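Local coordinates for protein acetoacetate decarboxylase (PDB 5UPB) that is an acetoacetate decarboxylase-like enzyme that probably acts as a lyase, on a substrate not yet defined here, at residues R113-K121 and A179-P187; K122-P131 and A145-R153. All blocks are in the same frame, centred on the assembly; numbering follows the deposited sequence.

Contact 1. Residues R113-K121 and A179-P187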
loop_
_atom_site.group_PDB
_atom_site.type_symbol
_atom_site.label_atom_id
_atom_site.label_comp_id
_atom_site.label_asym_id
_atom_site.label_seq_id
_atom_site.Cartn_x
_atom_site.Cartn_y
_atom_site.Cartn_z
ATOM N N ARG A 113 -7.383 10.815 15.125
ATOM C CA ARG A 113 -8.666 11.219 15.704
ATOM C C ARG A 113 -9.128 10.191 16.724
ATOM O O ARG A 113 -9.556 10.541 17.828
ATOM C CB ARG A 113 -9.692 11.404 14.579
ATOM C CG ARG A 113 -11.107 11.954 14.938
ATOM C CD ARG A 113 -12.036 11.861 13.674
ATOM N NE ARG A 113 -12.107 10.456 13.230
ATOM C CZ ARG A 113 -12.320 9.974 11.994
ATOM N NH1 ARG A 113 -12.506 10.735 10.885
ATOM N NH2 ARG A 113 -12.344 8.650 11.884
ATOM N N GLY A 114 -8.991 8.910 16.385
ATOM C CA GLY A 114 -9.306 7.852 17.329
ATOM C C GLY A 114 -8.521 7.954 18.621
ATOM O O GLY A 114 -9.098 7.926 19.722
ATOM N N TRP A 115 -7.193 8.069 18.517
ATOM C CA TRP A 115 -6.381 8.106 19.730
ATOM C C TRP A 115 -6.785 9.282 20.609
ATOM O O TRP A 115 -6.814 9.168 21.842
ATOM C CB TRP A 115 -4.878 8.190 19.397
ATOM C CG TRP A 115 -4.155 6.907 19.073
ATOM C CD1 TRP A 115 -4.515 5.958 18.156
ATOM C CD2 TRP A 115 -2.910 6.451 19.646
ATOM N NE1 TRP A 115 -3.583 4.931 18.134
ATOM C CE2 TRP A 115 -2.588 5.214 19.027
ATOM C CE3 TRP A 115 -2.044 6.965 20.617
ATOM C CZ2 TRP A 115 -1.444 4.476 19.357
ATOM C CZ3 TRP A 115 -0.908 6.233 20.941
ATOM C CH2 TRP A 115 -0.624 4.996 20.310
ATOM N N LEU A 116 -7.066 10.437 19.986
ATOM C CA LEU A 116 -7.421 11.623 20.758
ATOM C C LEU A 116 -8.695 11.417 21.548
ATOM O O LEU A 116 -8.899 12.052 22.589
ATOM C CB LEU A 116 -7.587 12.826 19.845
ATOM C CG LEU A 116 -6.264 13.268 19.199
ATOM C CD1 LEU A 116 -6.531 14.245 18.019
ATOM C CD2 LEU A 116 -5.382 13.948 20.242
ATOM N N ASN A 117 -9.570 10.571 21.043
ATOM C CA ASN A 117 -10.818 10.227 21.695
ATOM C C ASN A 117 -10.740 8.872 22.390
ATOM O O ASN A 117 -11.782 8.287 22.730
ATOM C CB ASN A 117 -11.914 10.258 20.626
ATOM C CG ASN A 117 -12.391 11.674 20.302
ATOM O OD1 ASN A 117 -12.365 12.557 21.153
ATOM N ND2 ASN A 117 -12.707 11.921 19.027
ATOM N N GLY A 118 -9.513 8.356 22.587
ATOM C CA GLY A 118 -9.302 7.177 23.399
ATOM C C GLY A 118 -9.589 5.867 22.727
ATOM O O GLY A 118 -9.800 4.876 23.425
ATOM N N TYR A 119 -9.695 5.860 21.397
ATOM C CA TYR A 119 -9.841 4.642 20.616
ATOM C C TYR A 119 -8.455 4.113 20.302
ATOM O O TYR A 119 -7.711 4.782 19.578
ATOM C CB TYR A 119 -10.513 4.930 19.301
ATOM C CG TYR A 119 -11.985 5.190 19.294
ATOM C CD1 TYR A 119 -12.482 6.444 19.633
ATOM C CD2 TYR A 119 -12.885 4.226 18.842
ATOM C CE1 TYR A 119 -13.839 6.723 19.587
ATOM C CE2 TYR A 119 -14.263 4.494 18.792
ATOM C CZ TYR A 119 -14.728 5.750 19.158
ATOM O OH TYR A 119 -16.079 6.043 19.108
ATOM N N PRO A 120 -8.073 2.952 20.769
ATOM C CA PRO A 120 -6.732 2.440 20.429
ATOM C C PRO A 120 -6.697 1.921 19.002
ATOM O O PRO A 120 -7.353 0.924 18.688
ATOM C CB PRO A 120 -6.520 1.308 21.447
ATOM C CG PRO A 120 -7.583 1.465 22.468
ATOM C CD PRO A 120 -8.744 2.092 21.748
ATOM N N LYS A 121 -5.949 2.615 18.116
ATOM C CA LYS A 121 -5.895 2.229 16.702
ATOM C C LYS A 121 -4.456 2.046 16.204
ATOM O O LYS A 121 -3.566 2.836 16.521
ATOM C CB LYS A 121 -6.580 3.271 15.784
ATOM C CG LYS A 121 -8.052 3.587 16.134
ATOM C CD LYS A 121 -8.729 4.282 14.972
ATOM C CE LYS A 121 -10.204 4.636 15.327
ATOM N NZ LYS A 121 -10.879 5.197 14.126
ATOM N N ALA A 179 -22.986 3.732 24.848
ATOM C CA ALA A 179 -21.710 4.400 25.058
ATOM C C ALA A 179 -20.596 3.645 24.364
ATOM O O ALA A 179 -20.593 2.416 24.310
ATOM C CB ALA A 179 -21.383 4.522 26.539
ATOM N N THR A 180 -19.623 4.395 23.869
ATOM C CA THR A 180 -18.320 3.856 23.515
ATOM C C THR A 180 -17.325 4.456 24.486
ATOM O O THR A 180 -17.185 5.681 24.568
ATOM C CB THR A 180 -17.951 4.139 22.059
ATOM O OG1 THR A 180 -18.931 3.575 21.204
ATOM C CG2 THR A 180 -16.599 3.548 21.706
ATOM N N PHE A 181 -16.681 3.599 25.257
ATOM C CA PHE A 181 -15.727 4.051 26.252
ATOM C C PHE A 181 -14.338 3.996 25.633
ATOM O O PHE A 181 -14.016 3.090 24.854
ATOM C CB PHE A 181 -15.815 3.187 27.514
ATOM C CG PHE A 181 -17.162 3.196 28.169
ATOM C CD1 PHE A 181 -17.680 4.367 28.667
ATOM C CD2 PHE A 181 -17.909 2.036 28.267
ATOM C CE1 PHE A 181 -18.895 4.397 29.276
ATOM C CE2 PHE A 181 -19.144 2.052 28.883
ATOM C CZ PHE A 181 -19.642 3.236 29.383
ATOM N N GLY A 182 -13.532 5.011 25.940
ATOM C CA GLY A 182 -12.195 5.101 25.397
ATOM C C GLY A 182 -11.193 5.326 26.508
ATOM O O GLY A 182 -11.544 5.726 27.625
ATOM N N HIS A 183 -9.928 5.046 26.184
ATOM C CA HIS A 183 -8.811 5.295 27.094
ATOM C C HIS A 183 -7.927 6.293 26.370
ATOM O O HIS A 183 -7.148 5.918 25.489
ATOM C CB HIS A 183 -8.041 4.017 27.428
ATOM C CG HIS A 183 -6.877 4.247 28.333
ATOM N ND1 HIS A 183 -5.884 3.306 28.535
ATOM C CD2 HIS A 183 -6.535 5.323 29.079
ATOM C CE1 HIS A 183 -5.009 3.780 29.403
ATOM N NE2 HIS A 183 -5.368 5.008 29.732
ATOM N N ARG A 184 -8.107 7.563 26.673
ATOM C CA ARG A 184 -7.287 8.602 26.077
ATOM C C ARG A 184 -5.960 8.563 26.799
ATOM O O ARG A 184 -5.883 8.891 27.988
ATOM C CB ARG A 184 -7.990 9.949 26.131
ATOM C CG ARG A 184 -7.181 11.069 25.562
ATOM C CD ARG A 184 -7.983 12.341 25.632
ATOM N NE ARG A 184 -7.383 13.356 24.785
ATOM C CZ ARG A 184 -6.605 14.275 25.289
ATOM N NH1 ARG A 184 -6.362 14.260 26.581
ATOM N NH2 ARG A 184 -6.026 15.207 24.524
ATOM N N HIS A 185 -4.928 8.113 26.090
ATOM C CA HIS A 185 -3.674 7.736 26.718
ATOM C C HIS A 185 -2.526 8.309 25.905
ATOM O O HIS A 185 -2.507 8.148 24.682
ATOM C CB HIS A 185 -3.569 6.197 26.794
ATOM C CG HIS A 185 -2.379 5.715 27.567
ATOM N ND1 HIS A 185 -1.287 5.153 26.956
ATOM C CD2 HIS A 185 -2.119 5.702 28.898
ATOM C CE1 HIS A 185 -0.391 4.828 27.874
ATOM N NE2 HIS A 185 -0.869 5.156 29.062
ATOM N N TRP A 186 -1.604 9.007 26.573
ATOM C CA TRP A 186 -0.483 9.651 25.893
ATOM C C TRP A 186 0.708 9.571 26.831
ATOM O O TRP A 186 0.944 10.472 27.649
ATOM C CB TRP A 186 -0.809 11.092 25.506
ATOM C CG TRP A 186 0.128 11.688 24.489
ATOM C CD1 TRP A 186 0.925 12.799 24.652
ATOM C CD2 TRP A 186 0.384 11.207 23.160
ATOM N NE1 TRP A 186 1.639 13.049 23.500
ATOM C CE2 TRP A 186 1.338 12.084 22.573
ATOM C CE3 TRP A 186 -0.101 10.135 22.405
ATOM C CZ2 TRP A 186 1.815 11.916 21.266
ATOM C CZ3 TRP A 186 0.383 9.957 21.102
ATOM C CH2 TRP A 186 1.337 10.857 20.548
ATOM N N PRO A 187 1.453 8.481 26.784
ATOM C CA PRO A 187 2.457 8.241 27.823
ATOM C C PRO A 187 3.680 9.120 27.633
ATOM O O PRO A 187 3.898 9.717 26.577
ATOM C CB PRO A 187 2.814 6.759 27.639
ATOM C CG PRO A 187 2.567 6.513 26.174
ATOM C CD PRO A 187 1.356 7.356 25.831
HETATM O O HOH W 1 -4.992 7.577 23.232
#
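Gly118 sits on the backbone of strand 179-186 as the C-prime residue of a Schellman motif, in which Tyr119 N returns to Gly114 O and Gly118 N to Trp115 O to end helix 108-116. This is the tight part: Gly118 CA lies 3.5 Å from Arg184 N, and at a phi of 80° any CB would run into His183 N. Gly118 O accepts from His183 N in its carbonyl plane, on a lone pair, at 2.8 Å. Arg184, with CG anti to N (chi1 179°) and the chain extended as far as NE, reaches the helix end, where NE gives Leu116 O a bent bond of 3.0 Å at the guanidinium edge. Its NH1 forms a salt bridge with Glu198, and NH2 bonds Pro187 O of the second subunit. A leucine in its place would probably leave Leu116 O without this donor and take away the guanidinium that pairs with Glu198. Away from Gly118 the fit is looser. Thr180 CG2 touches Tyr119 OH at 3.6 Å, while the Trp115 and Trp186 side chains cross at about a right angle, with Trp115 CE3 at the edge of the Trp186 ring. A water donates to Trp115 O at 2.8 Å and accepts from His185 N at 2.9 Å.

Contact 2. Residues K122-P131 and A145-R153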
loop_
_atom_site.group_PDB
_atom_site.type_symbol
_atom_site.label_atom_id
_atom_site.label_comp_id
_atom_site.label_asym_id
_atom_site.label_seq_id
_atom_site.Cartn_x
_atom_site.Cartn_y
_atom_site.Cartn_z
ATOM N N LYS A 122 -4.265 1.034 15.367
ATOM C CA LYS A 122 -3.053 0.838 14.578
ATOM C C LYS A 122 -3.413 0.957 13.098
ATOM O O LYS A 122 -4.601 1.005 12.717
ATOM C CB LYS A 122 -2.452 -0.534 14.864
ATOM C CG LYS A 122 -1.978 -0.714 16.322
ATOM C CD LYS A 122 -1.410 -2.135 16.529
ATOM C CE LYS A 122 -0.934 -2.331 17.909
ATOM N NZ LYS A 122 -0.542 -3.778 18.148
ATOM N N ILE A 123 -2.380 1.000 12.256
ATOM C CA ILE A 123 -2.569 0.989 10.817
ATOM C C ILE A 123 -2.508 -0.446 10.331
ATOM O O ILE A 123 -1.545 -1.176 10.615
ATOM C CB ILE A 123 -1.505 1.810 10.084
ATOM C CG1 ILE A 123 -1.600 3.294 10.417
ATOM C CG2 ILE A 123 -1.643 1.521 8.542
ATOM C CD1 ILE A 123 -2.893 3.951 9.890
ATOM N N GLY A 124 -3.504 -0.838 9.544
ATOM C CA GLY A 124 -3.472 -2.116 8.865
ATOM C C GLY A 124 -3.991 -1.974 7.452
ATOM O O GLY A 124 -4.330 -0.887 7.004
ATOM N N ALA A 125 -4.053 -3.096 6.761
ATOM C CA ALA A 125 -4.708 -3.168 5.463
ATOM C C ALA A 125 -6.025 -3.883 5.702
ATOM O O ALA A 125 -6.042 -4.935 6.344
ATOM C CB ALA A 125 -3.836 -3.928 4.449
ATOM N N ILE A 126 -7.125 -3.268 5.299
ATOM C CA ILE A 126 -8.466 -3.758 5.614
ATOM C C ILE A 126 -9.304 -3.738 4.352
ATOM O O ILE A 126 -9.337 -2.730 3.647
ATOM C CB ILE A 126 -9.167 -2.899 6.684
ATOM C CG1 ILE A 126 -8.340 -2.869 7.972
ATOM C CG2 ILE A 126 -10.568 -3.458 6.974
ATOM C CD1 ILE A 126 -7.599 -1.580 8.163
ATOM N N THR A 127 -9.996 -4.842 4.072
ATOM C CA THR A 127 -10.925 -4.875 2.948
ATOM C C THR A 127 -12.284 -5.359 3.419
ATOM O O THR A 127 -12.376 -6.391 4.083
ATOM C CB THR A 127 -10.459 -5.828 1.840
ATOM O OG1 THR A 127 -9.215 -5.385 1.277
ATOM C CG2 THR A 127 -11.551 -5.893 0.769
ATOM N N LEU A 128 -13.325 -4.622 3.046
ATOM C CA LEU A 128 -14.716 -5.068 3.156
ATOM C C LEU A 128 -15.249 -5.282 1.747
ATOM O O LEU A 128 -15.201 -4.365 0.920
ATOM C CB LEU A 128 -15.573 -4.036 3.879
ATOM C CG LEU A 128 -17.083 -4.377 3.861
ATOM C CD1 LEU A 128 -17.359 -5.663 4.612
ATOM C CD2 LEU A 128 -17.887 -3.257 4.475
ATOM N N ALA A 129 -15.725 -6.486 1.450
ATOM C CA ALA A 129 -16.337 -6.764 0.158
ATOM C C ALA A 129 -17.803 -7.127 0.349
ATOM O O ALA A 129 -18.112 -8.081 1.066
ATOM C CB ALA A 129 -15.635 -7.894 -0.584
ATOM N N ARG A 130 -18.678 -6.376 -0.283
ATOM C CA ARG A 130 -20.110 -6.702 -0.373
ATOM C C ARG A 130 -20.528 -6.764 -1.834
ATOM O O ARG A 130 -19.934 -6.090 -2.692
ATOM C CB ARG A 130 -20.991 -5.721 0.402
ATOM C CG ARG A 130 -20.482 -5.519 1.778
ATOM C CD ARG A 130 -21.509 -4.941 2.750
ATOM N NE ARG A 130 -22.230 -3.795 2.242
ATOM C CZ ARG A 130 -23.366 -3.329 2.769
ATOM N NH1 ARG A 130 -23.928 -3.886 3.863
ATOM N NH2 ARG A 130 -23.928 -2.273 2.220
ATOM N N PRO A 131 -21.511 -7.597 -2.153
ATOM C CA PRO A 131 -21.962 -7.709 -3.547
ATOM C C PRO A 131 -22.586 -6.413 -4.051
ATOM O O PRO A 131 -23.487 -5.839 -3.426
ATOM C CB PRO A 131 -22.971 -8.845 -3.491
ATOM C CG PRO A 131 -23.538 -8.789 -2.076
ATOM C CD PRO A 131 -22.372 -8.352 -1.221
ATOM N N ALA A 145 -26.842 -13.993 -0.332
ATOM C CA ALA A 145 -25.650 -13.190 -0.608
ATOM C C ALA A 145 -24.510 -13.495 0.360
ATOM O O ALA A 145 -24.723 -13.901 1.501
ATOM C CB ALA A 145 -25.998 -11.701 -0.520
ATOM N N VAL A 146 -23.275 -13.268 -0.089
ATOM C CA VAL A 146 -22.120 -13.440 0.789
ATOM C C VAL A 146 -21.397 -12.110 0.897
ATOM O O VAL A 146 -21.391 -11.313 -0.047
ATOM C CB VAL A 146 -21.183 -14.572 0.323
ATOM C CG1 VAL A 146 -21.886 -15.925 0.524
ATOM C CG2 VAL A 146 -20.742 -14.391 -1.141
ATOM N N VAL A 147 -20.877 -11.849 2.101
ATOM C CA VAL A 147 -20.097 -10.660 2.449
ATOM C C VAL A 147 -18.812 -11.124 3.120
ATOM O O VAL A 147 -18.817 -12.121 3.851
ATOM C CB VAL A 147 -20.913 -9.752 3.384
ATOM C CG1 VAL A 147 -20.110 -8.549 3.799
ATOM C CG2 VAL A 147 -22.220 -9.350 2.688
ATOM N N GLY A 148 -17.703 -10.431 2.864
ATOM C CA GLY A 148 -16.426 -10.831 3.443
ATOM C C GLY A 148 -15.626 -9.632 3.897
ATOM O O GLY A 148 -15.733 -8.543 3.335
ATOM N N GLY A 149 -14.851 -9.826 4.958
ATOM C CA GLY A 149 -13.921 -8.790 5.397
ATOM C C GLY A 149 -12.652 -9.431 5.904
ATOM O O GLY A 149 -12.671 -10.549 6.432
ATOM N N ILE A 150 -11.538 -8.709 5.757
ATOM C CA ILE A 150 -10.250 -9.221 6.210
ATOM C C ILE A 150 -9.380 -8.033 6.606
ATOM O O ILE A 150 -9.501 -6.925 6.068
ATOM C CB ILE A 150 -9.568 -10.090 5.113
ATOM C CG1 ILE A 150 -8.327 -10.809 5.637
ATOM C CG2 ILE A 150 -9.116 -9.225 3.949
ATOM C CD1 ILE A 150 -7.918 -11.971 4.727
ATOM N N CYS A 151 -8.529 -8.250 7.589
ATOM C CA CYS A 151 -7.567 -7.221 7.934
ATOM C C CYS A 151 -6.239 -7.883 8.259
ATOM O O CYS A 151 -6.190 -9.034 8.698
ATOM C CB CYS A 151 -8.060 -6.362 9.113
ATOM S SG CYS A 151 -8.496 -7.294 10.557
ATOM N N ALA A 152 -5.167 -7.157 7.985
ATOM C CA ALA A 152 -3.816 -7.671 8.143
ATOM C C ALA A 152 -2.875 -6.523 8.495
ATOM O O ALA A 152 -3.141 -5.359 8.178
ATOM C CB ALA A 152 -3.327 -8.346 6.867
ATOM N N ARG A 153 -1.752 -6.875 9.135
ATOM C CA ARG A 153 -0.746 -5.884 9.485
ATOM C C ARG A 153 0.614 -6.555 9.520
ATOM O O ARG A 153 0.739 -7.676 10.019
ATOM C CB ARG A 153 -1.066 -5.234 10.837
ATOM C CG ARG A 153 -0.018 -4.205 11.289
ATOM C CD ARG A 153 -0.496 -3.430 12.540
ATOM N NE ARG A 153 0.497 -2.474 13.026
ATOM C CZ ARG A 153 1.471 -2.771 13.889
ATOM N NH1 ARG A 153 1.594 -4.001 14.401
ATOM N NH2 ARG A 153 2.339 -1.826 14.256
HETATM O O HOH W 2 2.217 -3.538 17.664
#
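Ile126 CG1 meets Cys151 CB at 3.7 Å within an antiparallel strand pair, 125-129 with 146-153, whose two strands are joined by a long loop. These two form a non-hydrogen-bonded pair, and their side chains share a face with Leu128; there Ile126 and Leu128 also pack on Val58 of strand 53-65, and Cys151 on Ala84 of strand 80-92. Leu128 reaches CD1 toward Val147 CG1, 4.1 Å away. Val147 has CG1 anti to its own N (chi1 178°), which lays that methyl alongside Arg130 CG at 3.7 Å, while CG2 faces Pro131 CD. The other face carries Ala125, Thr127, Ile150 and Ala152, with Thr127 packing on Val80 of the third subunit. Six backbone hydrogen bonds, two at each of the pairs Ala125-Ala152, Thr127-Ile150 and Ala129-Gly148, hold the ladder together.

Beyond Gly124 the contact turns polar. The extended chain of Arg153 crosses Lys122 at about a right angle, so that Lys122 CD lies over the middle of the guanidinium face, 4.0 Å from Arg153 CZ. Acids gather round the two ends: Glu227 takes Lys122 NZ, Asp226 takes Arg153 NH1, and Glu108 of the second subunit takes Arg153 NE. A water accepts from Lys122 NZ at 2.8 Å and, weakly, from Arg153 NH1 at 3.4 Å.

From the N terminus, the chain first builds the strands up to 95-105, then helix 108-116, whose C-terminal end opens contact 1. It runs straight on through Lys121 into Lys122, so the first segments of the two contacts adjoin. Contact 2 closes first: after the loop beyond Pro131 the chain comes back along 145-153. Contact 1 closes later, when strand 179-186 reaches the helix end, so the smaller loop of contact 2 lies wholly within the larger one. Their centres are about 23 Å apart, on opposite sides of the chain's centre. Contact 1 fixes the helix end to the strand beside 95-105 and 196-202; contact 2 joins 125-129 to 146-153, which in turn pairs with 156-166. Both touch the second subunit.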